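Local coordinates for PDZ domain protein (Parabacteroides distasonis, PDB 4L8N), which is of unknown function but combines PDZ domains with a DUF4136 domain and binds magnesium ions, at residues Thr133-Asp138 with Pro290-Gly295; Phe148-Ile153 with Leu186-Phe191; Phe244-Ile249 with Val258-Glu263. All coordinates share one frame; numbering follows the deposited sequence.

Contacts 2 and 3 pair neighbouring strands of one mixed sheet in the DUF4136 region, and contact 1 sets a loop against the end of another of its strands. In the middle lies contact 3, the hairpin of strands 240-250 and 258-268. Contact 2 adds strands 147-150 and 186-196 at one flank, where Gln189 O lies 2.7 Å from Arg247 N. Contact 1 adjoins the other flank: Thr134 N is 2.8 Å from Glu261 O, and Thr292 OG1 is 2.9 Å from Trp260 NE1. The centres of contacts 1 and 2 each lie about 10 Å from that of contact 3, and about 19 Å from each other. All three lie away from the magnesium-binding residues Glu239 and Asp270.

Contact 1: residues Thr133-Asp138 with Pro290-Gly295; sequences TTVTSD and PYTKYG
Thr133 and Thr292 meet through their methyl groups, where the end of strand 123-135 passes the loop leading from helix 274-285 into strand 298-309, its antiparallel neighbour in the mixed sheet. The two side chains approach at a slant, CG2 of Thr133 lying 3.9 Å from CG2 of Thr292. In Thr292 the hydroxyl OG1 sits beside the backbone N, opposite the carbonyl carbon (chi1 -60°), which leaves CG2 anti to the N and turned to Thr133, with OG1 on the flank of Val135. There Val135 CG1 comes within 4.0 Å of Thr292 OG1, the two side chains running past one another in opposite senses. The hydroxyl bonds to Gln288 O and to Trp260 NE1; its approach to Val135 is van der Waals.

The backbones add one bond: Thr133 N donates to Gly295 O at 2.8 Å, reaching the oxygen from 34° off the carbonyl plane. Thr133 CB lies 3.8 Å from Tyr294 O, the carbonyl just before Gly295, while the phenol of Tyr294 leads away to bond with Lys457 O. Beyond the strand, Ser137 OG reaches Gln189 OE1 of the second subunit, so the residues after the strand also meet the dimer partner. A water bridges the two segments: it sits 2.6 Å from Thr133 OG1 and donates to Tyr294 O.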
loop_
_atom_site.group_PDB
_atom_site.type_symbol
_atom_site.label_atom_id
_atom_site.label_comp_id
_atom_site.label_asym_id
_atom_site.label_seq_id
_atom_site.Cartn_x
_atom_site.Cartn_y
_atom_site.Cartn_z
ATOM N N THR A 133 2.209 -3.978 -8.451
ATOM C CA THR A 133 2.489 -4.892 -9.571
ATOM C C THR A 133 3.580 -5.820 -9.124
ATOM O O THR A 133 4.682 -5.379 -8.783
ATOM C CB THR A 133 2.807 -4.125 -10.887
ATOM O OG1 THR A 133 1.835 -3.097 -11.016
ATOM C CG2 THR A 133 2.702 -5.007 -12.121
ATOM N N THR A 134 3.235 -7.116 -9.082
ATOM C CA THR A 134 4.068 -8.218 -8.607
ATOM C C THR A 134 4.195 -9.267 -9.676
ATOM O O THR A 134 3.197 -9.675 -10.270
ATOM C CB THR A 134 3.454 -8.833 -7.349
ATOM O OG1 THR A 134 2.930 -7.809 -6.498
ATOM C CG2 THR A 134 4.436 -9.717 -6.593
ATOM N N VAL A 135 5.423 -9.705 -9.917
ATOM C CA VAL A 135 5.716 -10.728 -10.900
ATOM C C VAL A 135 6.430 -11.897 -10.220
ATOM O O VAL A 135 6.983 -11.732 -9.123
ATOM C CB VAL A 135 6.510 -10.197 -12.135
ATOM C CG1 VAL A 135 5.791 -9.011 -12.777
ATOM C CG2 VAL A 135 7.949 -9.830 -11.777
ATOM N N THR A 136 6.432 -13.068 -10.902
ATOM C CA THR A 136 7.114 -14.298 -10.489
ATOM C C THR A 136 8.624 -14.006 -10.325
ATOM O O THR A 136 9.183 -13.142 -11.011
ATOM C CB THR A 136 6.822 -15.456 -11.483
ATOM O OG1 THR A 136 7.477 -16.643 -11.033
ATOM C CG2 THR A 136 7.243 -15.142 -12.942
ATOM N N SER A 137 9.264 -14.707 -9.397
ATOM C CA SER A 137 10.687 -14.526 -9.146
ATOM C C SER A 137 11.487 -15.360 -10.144
ATOM O O SER A 137 12.696 -15.147 -10.283
ATOM C CB SER A 137 11.036 -14.865 -7.698
ATOM O OG SER A 137 10.569 -16.157 -7.340
ATOM N N ASP A 138 10.804 -16.271 -10.884
ATOM C CA ASP A 138 11.403 -17.078 -11.962
ATOM C C ASP A 138 11.638 -16.160 -13.158
ATOM O O ASP A 138 10.764 -15.359 -13.499
ATOM C CB ASP A 138 10.509 -18.275 -12.337
ATOM C CG ASP A 138 10.162 -19.194 -11.177
ATOM O OD1 ASP A 138 10.978 -19.298 -10.229
ATOM O OD2 ASP A 138 9.080 -19.814 -11.216
ATOM N N PRO A 290 3.921 -6.609 -20.971
ATOM C CA PRO A 290 4.888 -7.435 -20.230
ATOM C C PRO A 290 6.057 -6.686 -19.577
ATOM O O PRO A 290 6.876 -7.316 -18.907
ATOM C CB PRO A 290 5.417 -8.355 -21.329
ATOM C CG PRO A 290 5.396 -7.512 -22.556
ATOM C CD PRO A 290 4.285 -6.532 -22.400
ATOM N N TYR A 291 6.153 -5.360 -19.770
ATOM C CA TYR A 291 7.281 -4.614 -19.243
ATOM C C TYR A 291 6.920 -3.883 -17.945
ATOM O O TYR A 291 6.315 -2.817 -17.973
ATOM C CB TYR A 291 7.815 -3.657 -20.314
ATOM C CG TYR A 291 9.078 -2.921 -19.920
ATOM C CD1 TYR A 291 10.197 -3.609 -19.464
ATOM C CD2 TYR A 291 9.169 -1.536 -20.051
ATOM C CE1 TYR A 291 11.364 -2.936 -19.109
ATOM C CE2 TYR A 291 10.333 -0.852 -19.706
ATOM C CZ TYR A 291 11.431 -1.555 -19.237
ATOM O OH TYR A 291 12.583 -0.874 -18.919
ATOM N N THR A 292 7.310 -4.493 -16.808
ATOM C CA THR A 292 7.119 -4.004 -15.450
ATOM C C THR A 292 8.421 -3.393 -14.926
ATOM O O THR A 292 9.428 -4.098 -14.806
ATOM C CB THR A 292 6.634 -5.162 -14.535
ATOM O OG1 THR A 292 5.395 -5.689 -15.009
ATOM C CG2 THR A 292 6.456 -4.743 -13.087
ATOM N N LYS A 293 8.404 -2.082 -14.604
ATOM C CA LYS A 293 9.565 -1.450 -13.994
ATOM C C LYS A 293 9.207 -0.800 -12.622
ATOM O O LYS A 293 10.109 -0.599 -11.815
ATOM C CB LYS A 293 10.329 -0.498 -14.929
ATOM C CG LYS A 293 9.593 0.657 -15.576
ATOM C CD LYS A 293 10.629 1.602 -16.218
ATOM C CE LYS A 293 10.010 2.620 -17.148
ATOM N NZ LYS A 293 10.922 3.774 -17.392
ATOM N N TYR A 294 7.914 -0.583 -12.316
ATOM C CA TYR A 294 7.447 -0.030 -11.025
ATOM C C TYR A 294 6.590 -1.028 -10.271
ATOM O O TYR A 294 5.519 -1.399 -10.741
ATOM C CB TYR A 294 6.659 1.276 -11.215
ATOM C CG TYR A 294 7.520 2.357 -11.817
ATOM C CD1 TYR A 294 8.460 3.032 -11.045
ATOM C CD2 TYR A 294 7.476 2.633 -13.179
ATOM C CE1 TYR A 294 9.312 3.975 -11.609
ATOM C CE2 TYR A 294 8.316 3.583 -13.750
ATOM C CZ TYR A 294 9.228 4.257 -12.958
ATOM O OH TYR A 294 10.066 5.199 -13.500
ATOM N N GLY A 295 7.045 -1.423 -9.094
ATOM C CA GLY A 295 6.314 -2.375 -8.274
ATOM C C GLY A 295 5.215 -1.811 -7.402
ATOM O O GLY A 295 4.245 -2.515 -7.118
HETATM O O HOH W 1 3.093 -1.134 -9.898
#

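Contact 2: residues Phe148-Ile153 with Leu186-Phe191; sequences FAFSTI and LLIQTF
Phe148, Ala149 and Phe150 pair in parallel with Leu186, Leu187 and Ile188, joining strand 147-150 to strand 186-196 near one end of the mixed sheet. On its other flank strand 147-150 runs parallel to strand 178-179, reached through helix 158-175 in a beta-alpha-beta crossover. The short axes diverge by 33°.

The backbone bonds form a regular parallel ladder. Ala149 N donates to Leu186 O at 3.2 Å, Ile188 N returns a bond to Ala149 O at 2.9 Å, and Ser151 N carries the pattern one step past the strand by donating to Ile188 O, also at 2.9 Å.

Apolar packing centres on Ile188, whose two branches divide between the phenylalanines. CD1 reaches Phe148 CB at 3.5 Å, crossing that side chain at a slant, while CG2 lies 3.7 Å from Phe150 CE1, the two side chains running alongside and pointing the same way. The Phe150 ring swings opposite its own carbonyl carbon (chi1 -65°), which carries CZ to the edge of the Phe148 ring. Helix 158-175 packs on this face, Leu172 touching Ile188 and Asn165 touching Phe150. On the reverse face Leu187 CD2 meets Ser151 CB at 3.7 Å.

Polar side-chain contacts gather at Ser151. The Gln189 amide, whose OE1 bonds to Ser137 OG of the second subunit, holds Ser151 OG close to its own plane, and NE2 donates to it at 3.3 Å. A water lies 2.9 Å from the same OG.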
loop_
_atom_site.group_PDB
_atom_site.type_symbol
_atom_site.label_atom_id
_atom_site.label_comp_id
_atom_site.label_asym_id
_atom_site.label_seq_id
_atom_site.Cartn_x
_atom_site.Cartn_y
_atom_site.Cartn_z
ATOM N N PHE A 148 -4.626 -16.589 -24.289
ATOM C CA PHE A 148 -5.292 -16.446 -23.016
ATOM C C PHE A 148 -6.770 -16.793 -23.099
ATOM O O PHE A 148 -7.344 -16.928 -24.173
ATOM C CB PHE A 148 -5.110 -15.011 -22.485
ATOM C CG PHE A 148 -5.829 -13.939 -23.273
ATOM C CD1 PHE A 148 -5.312 -13.471 -24.480
ATOM C CD2 PHE A 148 -6.997 -13.364 -22.787
ATOM C CE1 PHE A 148 -5.987 -12.510 -25.220
ATOM C CE2 PHE A 148 -7.666 -12.394 -23.520
ATOM C CZ PHE A 148 -7.150 -11.961 -24.723
ATOM N N ALA A 149 -7.370 -16.952 -21.930
ATOM C CA ALA A 149 -8.786 -17.186 -21.708
ATOM C C ALA A 149 -9.105 -16.678 -20.316
ATOM O O ALA A 149 -8.195 -16.526 -19.498
ATOM C CB ALA A 149 -9.132 -18.659 -21.862
ATOM N N PHE A 150 -10.366 -16.358 -20.062
ATOM C CA PHE A 150 -10.758 -15.867 -18.751
ATOM C C PHE A 150 -11.204 -17.005 -17.884
ATOM O O PHE A 150 -11.717 -17.998 -18.395
ATOM C CB PHE A 150 -11.855 -14.806 -18.877
ATOM C CG PHE A 150 -11.314 -13.589 -19.585
ATOM C CD1 PHE A 150 -10.578 -12.630 -18.891
ATOM C CD2 PHE A 150 -11.460 -13.443 -20.958
ATOM C CE1 PHE A 150 -10.037 -11.527 -19.553
ATOM C CE2 PHE A 150 -10.891 -12.355 -21.625
ATOM C CZ PHE A 150 -10.196 -11.394 -20.916
ATOM N N SER A 151 -10.985 -16.885 -16.566
ATOM C CA SER A 151 -11.435 -17.910 -15.638
ATOM C C SER A 151 -12.971 -17.784 -15.473
ATOM O O SER A 151 -13.544 -16.728 -15.790
ATOM C CB SER A 151 -10.676 -17.837 -14.311
ATOM O OG SER A 151 -10.941 -16.699 -13.509
ATOM N N THR A 152 -13.633 -18.902 -15.089
ATOM C CA THR A 152 -15.088 -19.053 -14.881
ATOM C C THR A 152 -15.711 -17.817 -14.201
ATOM O O THR A 152 -15.217 -17.331 -13.171
ATOM C CB THR A 152 -15.369 -20.320 -14.046
ATOM O OG1 THR A 152 -14.489 -21.376 -14.456
ATOM C CG2 THR A 152 -16.829 -20.766 -14.122
ATOM N N ILE A 153 -16.800 -17.327 -14.789
ATOM C CA ILE A 153 -17.481 -16.139 -14.297
ATOM C C ILE A 153 -18.366 -16.486 -13.072
ATOM O O ILE A 153 -19.094 -17.485 -13.096
ATOM C CB ILE A 153 -18.260 -15.463 -15.479
ATOM C CG1 ILE A 153 -17.300 -14.533 -16.271
ATOM C CG2 ILE A 153 -19.524 -14.689 -15.014
ATOM C CD1 ILE A 153 -17.740 -14.128 -17.685
ATOM N N LEU A 186 -2.287 -18.898 -20.909
ATOM C CA LEU A 186 -2.593 -18.112 -19.711
ATOM C C LEU A 186 -4.053 -18.084 -19.356
ATOM O O LEU A 186 -4.906 -17.955 -20.228
ATOM C CB LEU A 186 -2.177 -16.633 -19.926
ATOM C CG LEU A 186 -0.772 -16.366 -20.393
ATOM C CD1 LEU A 186 -0.652 -14.965 -20.936
ATOM C CD2 LEU A 186 0.212 -16.640 -19.282
ATOM N N LEU A 187 -4.328 -18.046 -18.063
ATOM C CA LEU A 187 -5.663 -17.839 -17.544
ATOM C C LEU A 187 -5.714 -16.457 -16.859
ATOM O O LEU A 187 -4.829 -16.150 -16.047
ATOM C CB LEU A 187 -6.015 -18.963 -16.575
ATOM C CG LEU A 187 -7.478 -19.033 -16.120
ATOM C CD1 LEU A 187 -8.361 -19.663 -17.211
ATOM C CD2 LEU A 187 -7.587 -19.829 -14.806
ATOM N N ILE A 188 -6.707 -15.613 -17.212
ATOM C CA ILE A 188 -6.844 -14.303 -16.561
ATOM C C ILE A 188 -7.909 -14.415 -15.463
ATOM O O ILE A 188 -8.984 -14.970 -15.685
ATOM C CB ILE A 188 -7.078 -13.106 -17.548
ATOM C CG1 ILE A 188 -5.756 -12.691 -18.242
ATOM C CG2 ILE A 188 -7.595 -11.872 -16.808
ATOM C CD1 ILE A 188 -5.352 -13.471 -19.338
ATOM N N GLN A 189 -7.573 -13.924 -14.268
ATOM C CA GLN A 189 -8.444 -13.923 -13.094
ATOM C C GLN A 189 -8.528 -12.522 -12.494
ATOM O O GLN A 189 -7.517 -11.839 -12.348
ATOM C CB GLN A 189 -7.928 -14.925 -12.045
ATOM C CG GLN A 189 -8.979 -15.396 -11.029
ATOM C CD GLN A 189 -8.642 -16.752 -10.408
ATOM O OE1 GLN A 189 -7.742 -16.884 -9.554
ATOM N NE2 GLN A 189 -9.367 -17.799 -10.825
ATOM N N THR A 190 -9.738 -12.081 -12.165
ATOM C CA THR A 190 -9.890 -10.767 -11.544
ATOM C C THR A 190 -10.514 -10.905 -10.194
ATOM O O THR A 190 -11.346 -11.784 -9.946
ATOM C CB THR A 190 -10.641 -9.748 -12.397
ATOM O OG1 THR A 190 -11.886 -10.281 -12.845
ATOM C CG2 THR A 190 -9.823 -9.279 -13.553
ATOM N N PHE A 191 -10.056 -10.048 -9.312
ATOM C CA PHE A 191 -10.577 -9.909 -7.978
ATOM C C PHE A 191 -10.908 -8.418 -7.764
ATOM O O PHE A 191 -10.289 -7.531 -8.357
ATOM C CB PHE A 191 -9.621 -10.495 -6.927
ATOM C CG PHE A 191 -8.203 -9.979 -6.955
ATOM C CD1 PHE A 191 -7.313 -10.387 -7.946
ATOM C CD2 PHE A 191 -7.738 -9.132 -5.959
ATOM C CE1 PHE A 191 -5.987 -9.947 -7.940
ATOM C CE2 PHE A 191 -6.415 -8.711 -5.945
ATOM C CZ PHE A 191 -5.545 -9.124 -6.931
HETATM O O HOH W 2 -11.979 -14.572 -11.824
#

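Contact 3: residues Phe244-Ile249 with Val258-Glu263; sequences FGIRII and VLWECE
Arg247 and Glu261 face each other in a non-hydrogen-bonded pair, their side chains alongside and pointing the same way. Glu261 leaves its backbone with CB 3.9 Å from Ile246 O; CG, opposite the backbone N (chi1 -169°), passes the same carbonyl oxygen at 3.5 Å. From there the extended chain brings CD to 3.5 Å from Arg247 NE. The tip forms a salt bridge through OE1 and NE, but its hydrogen bond is weak and its detail doubtful, since the separation is unusually short and Arg247 has a second conformer. OE2 lies 3.4 Å from Arg247 NH2. The carboxylate and guanidinium planes stand nearly perpendicular, 87° apart. Phe191 lies against both residues, in a cation-pi contact with Arg247, and Thr134 of the second subunit packs on Glu261. With the carboxylate gone, as in an alanine here, the Arg247 guanidinium is likely to lose its charged mate and turn more freely.

Val258 CG1 lies 3.8 Å from Arg247 CG, the two side chains crossing. On the other face Ile248 crosses Trp260 at a slant, CD1 meeting CE3 at 3.6 Å. Paired backbone bonds join Ile246 and Cys262. One step on, Ile248 N donates to Trp260 O at 2.8 Å, whereas Ile248 O accepts from Leu259 N at 2.9 Å. Leu259 and Trp260 thus both stand opposite Ile248, the signature of a classic beta bulge in an antiparallel beta hairpin.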
loop_
_atom_site.group_PDB
_atom_site.type_symbol
_atom_site.label_atom_id
_atom_site.label_comp_id
_atom_site.label_asym_id
_atom_site.label_seq_id
_atom_site.Cartn_x
_atom_site.Cartn_y
_atom_site.Cartn_z
ATOM N N PHE A 244 -9.202 -3.589 -6.794
ATOM C CA PHE A 244 -9.357 -4.104 -8.148
ATOM C C PHE A 244 -8.021 -4.704 -8.580
ATOM O O PHE A 244 -6.980 -4.051 -8.500
ATOM C CB PHE A 244 -9.882 -3.035 -9.141
ATOM C CG PHE A 244 -9.985 -3.542 -10.558
ATOM C CD1 PHE A 244 -10.900 -4.533 -10.897
ATOM C CD2 PHE A 244 -9.151 -3.052 -11.551
ATOM C CE1 PHE A 244 -10.953 -5.045 -12.198
ATOM C CE2 PHE A 244 -9.220 -3.553 -12.858
ATOM C CZ PHE A 244 -10.110 -4.559 -13.165
ATOM N N GLY A 245 -8.060 -5.965 -8.972
ATOM C CA GLY A 245 -6.867 -6.686 -9.390
ATOM C C GLY A 245 -7.017 -7.548 -10.623
ATOM O O GLY A 245 -8.115 -8.023 -10.939
ATOM N N ILE A 246 -5.890 -7.722 -11.341
ATOM C CA ILE A 246 -5.752 -8.592 -12.512
ATOM C C ILE A 246 -4.662 -9.623 -12.149
ATOM O O ILE A 246 -3.581 -9.245 -11.674
ATOM C CB ILE A 246 -5.456 -7.824 -13.845
ATOM C CG1 ILE A 246 -6.497 -6.715 -14.132
ATOM C CG2 ILE A 246 -5.329 -8.777 -15.045
ATOM C CD1 ILE A 246 -6.071 -5.671 -15.237
ATOM N N ARG A 247 -4.977 -10.916 -12.356
ATOM C CA ARG A 247 -4.074 -12.034 -12.097
ATOM C C ARG A 247 -3.839 -12.772 -13.404
ATOM O O ARG A 247 -4.810 -13.181 -14.048
ATOM C CB ARG A 247 -4.667 -12.968 -11.022
ATOM C CG ARG A 247 -3.628 -13.711 -10.182
ATOM C CD ARG A 247 -4.267 -14.534 -9.066
ATOM N NE ARG A 247 -4.019 -13.975 -7.732
ATOM C CZ ARG A 247 -4.962 -13.488 -6.930
ATOM N NH1 ARG A 247 -6.237 -13.509 -7.303
ATOM N NH2 ARG A 247 -4.639 -12.985 -5.745
ATOM N N ILE A 248 -2.544 -12.899 -13.841
ATOM C CA ILE A 248 -2.206 -13.617 -15.098
ATOM C C ILE A 248 -1.538 -14.958 -14.706
ATOM O O ILE A 248 -0.373 -14.977 -14.286
ATOM C CB ILE A 248 -1.357 -12.787 -16.122
ATOM C CG1 ILE A 248 -2.095 -11.504 -16.583
ATOM C CG2 ILE A 248 -0.896 -13.673 -17.316
ATOM C CD1 ILE A 248 -1.316 -10.587 -17.577
ATOM N N ILE A 249 -2.304 -16.066 -14.798
ATOM C CA ILE A 249 -1.849 -17.385 -14.342
ATOM C C ILE A 249 -1.368 -18.273 -15.499
ATOM O O ILE A 249 -2.124 -18.560 -16.427
ATOM C CB ILE A 249 -2.967 -18.110 -13.508
ATOM C CG1 ILE A 249 -3.505 -17.239 -12.354
ATOM C CG2 ILE A 249 -2.486 -19.463 -12.975
ATOM C CD1 ILE A 249 -4.973 -17.139 -12.368
ATOM N N VAL A 258 1.517 -17.816 -10.695
ATOM C CA VAL A 258 1.087 -16.471 -11.058
ATOM C C VAL A 258 2.305 -15.775 -11.648
ATOM O O VAL A 258 3.337 -15.640 -10.973
ATOM C CB VAL A 258 0.454 -15.689 -9.882
ATOM C CG1 VAL A 258 0.136 -14.255 -10.300
ATOM C CG2 VAL A 258 -0.801 -16.394 -9.381
ATOM N N LEU A 259 2.204 -15.405 -12.936
ATOM C CA LEU A 259 3.291 -14.753 -13.673
ATOM C C LEU A 259 3.357 -13.275 -13.352
ATOM O O LEU A 259 4.437 -12.728 -13.126
ATOM C CB LEU A 259 3.122 -14.930 -15.194
ATOM C CG LEU A 259 3.065 -16.350 -15.752
ATOM C CD1 LEU A 259 2.684 -16.311 -17.187
ATOM C CD2 LEU A 259 4.418 -17.043 -15.666
ATOM N N TRP A 260 2.198 -12.641 -13.336
ATOM C CA TRP A 260 2.042 -11.209 -13.166
ATOM C C TRP A 260 0.693 -10.931 -12.517
ATOM O O TRP A 260 -0.330 -11.558 -12.880
ATOM C CB TRP A 260 2.117 -10.561 -14.574
ATOM C CG TRP A 260 2.080 -9.057 -14.632
ATOM C CD1 TRP A 260 3.153 -8.224 -14.750
ATOM C CD2 TRP A 260 0.916 -8.236 -14.791
ATOM N NE1 TRP A 260 2.734 -6.929 -14.907
ATOM C CE2 TRP A 260 1.362 -6.901 -14.920
ATOM C CE3 TRP A 260 -0.466 -8.493 -14.814
ATOM C CZ2 TRP A 260 0.483 -5.836 -15.105
ATOM C CZ3 TRP A 260 -1.337 -7.425 -14.930
ATOM C CH2 TRP A 260 -0.860 -6.123 -15.127
ATOM N N GLU A 261 0.704 -10.000 -11.546
ATOM C CA GLU A 261 -0.470 -9.584 -10.795
ATOM C C GLU A 261 -0.372 -8.101 -10.537
ATOM O O GLU A 261 0.693 -7.605 -10.167
ATOM C CB GLU A 261 -0.591 -10.389 -9.472
ATOM C CG GLU A 261 -1.924 -10.227 -8.736
ATOM C CD GLU A 261 -2.146 -11.083 -7.498
ATOM O OE1 GLU A 261 -2.078 -12.326 -7.613
ATOM O OE2 GLU A 261 -2.460 -10.520 -6.426
ATOM N N CYS A 262 -1.466 -7.386 -10.802
ATOM C CA CYS A 262 -1.578 -5.956 -10.569
ATOM C C CYS A 262 -2.828 -5.697 -9.762
ATOM O O CYS A 262 -3.926 -6.133 -10.139
ATOM C CB CYS A 262 -1.564 -5.151 -11.862
ATOM S SG CYS A 262 -1.366 -3.363 -11.606
ATOM N N GLU A 263 -2.629 -5.069 -8.591
ATOM C CA GLU A 263 -3.679 -4.770 -7.626
ATOM C C GLU A 263 -3.730 -3.282 -7.347
ATOM O O GLU A 263 -2.733 -2.670 -6.988
ATOM C CB GLU A 263 -3.441 -5.554 -6.318
ATOM C CG GLU A 263 -4.654 -5.687 -5.416
ATOM C CD GLU A 263 -4.371 -6.311 -4.067
ATOM O OE1 GLU A 263 -4.050 -7.521 -4.013
ATOM O OE2 GLU A 263 -4.511 -5.595 -3.052
#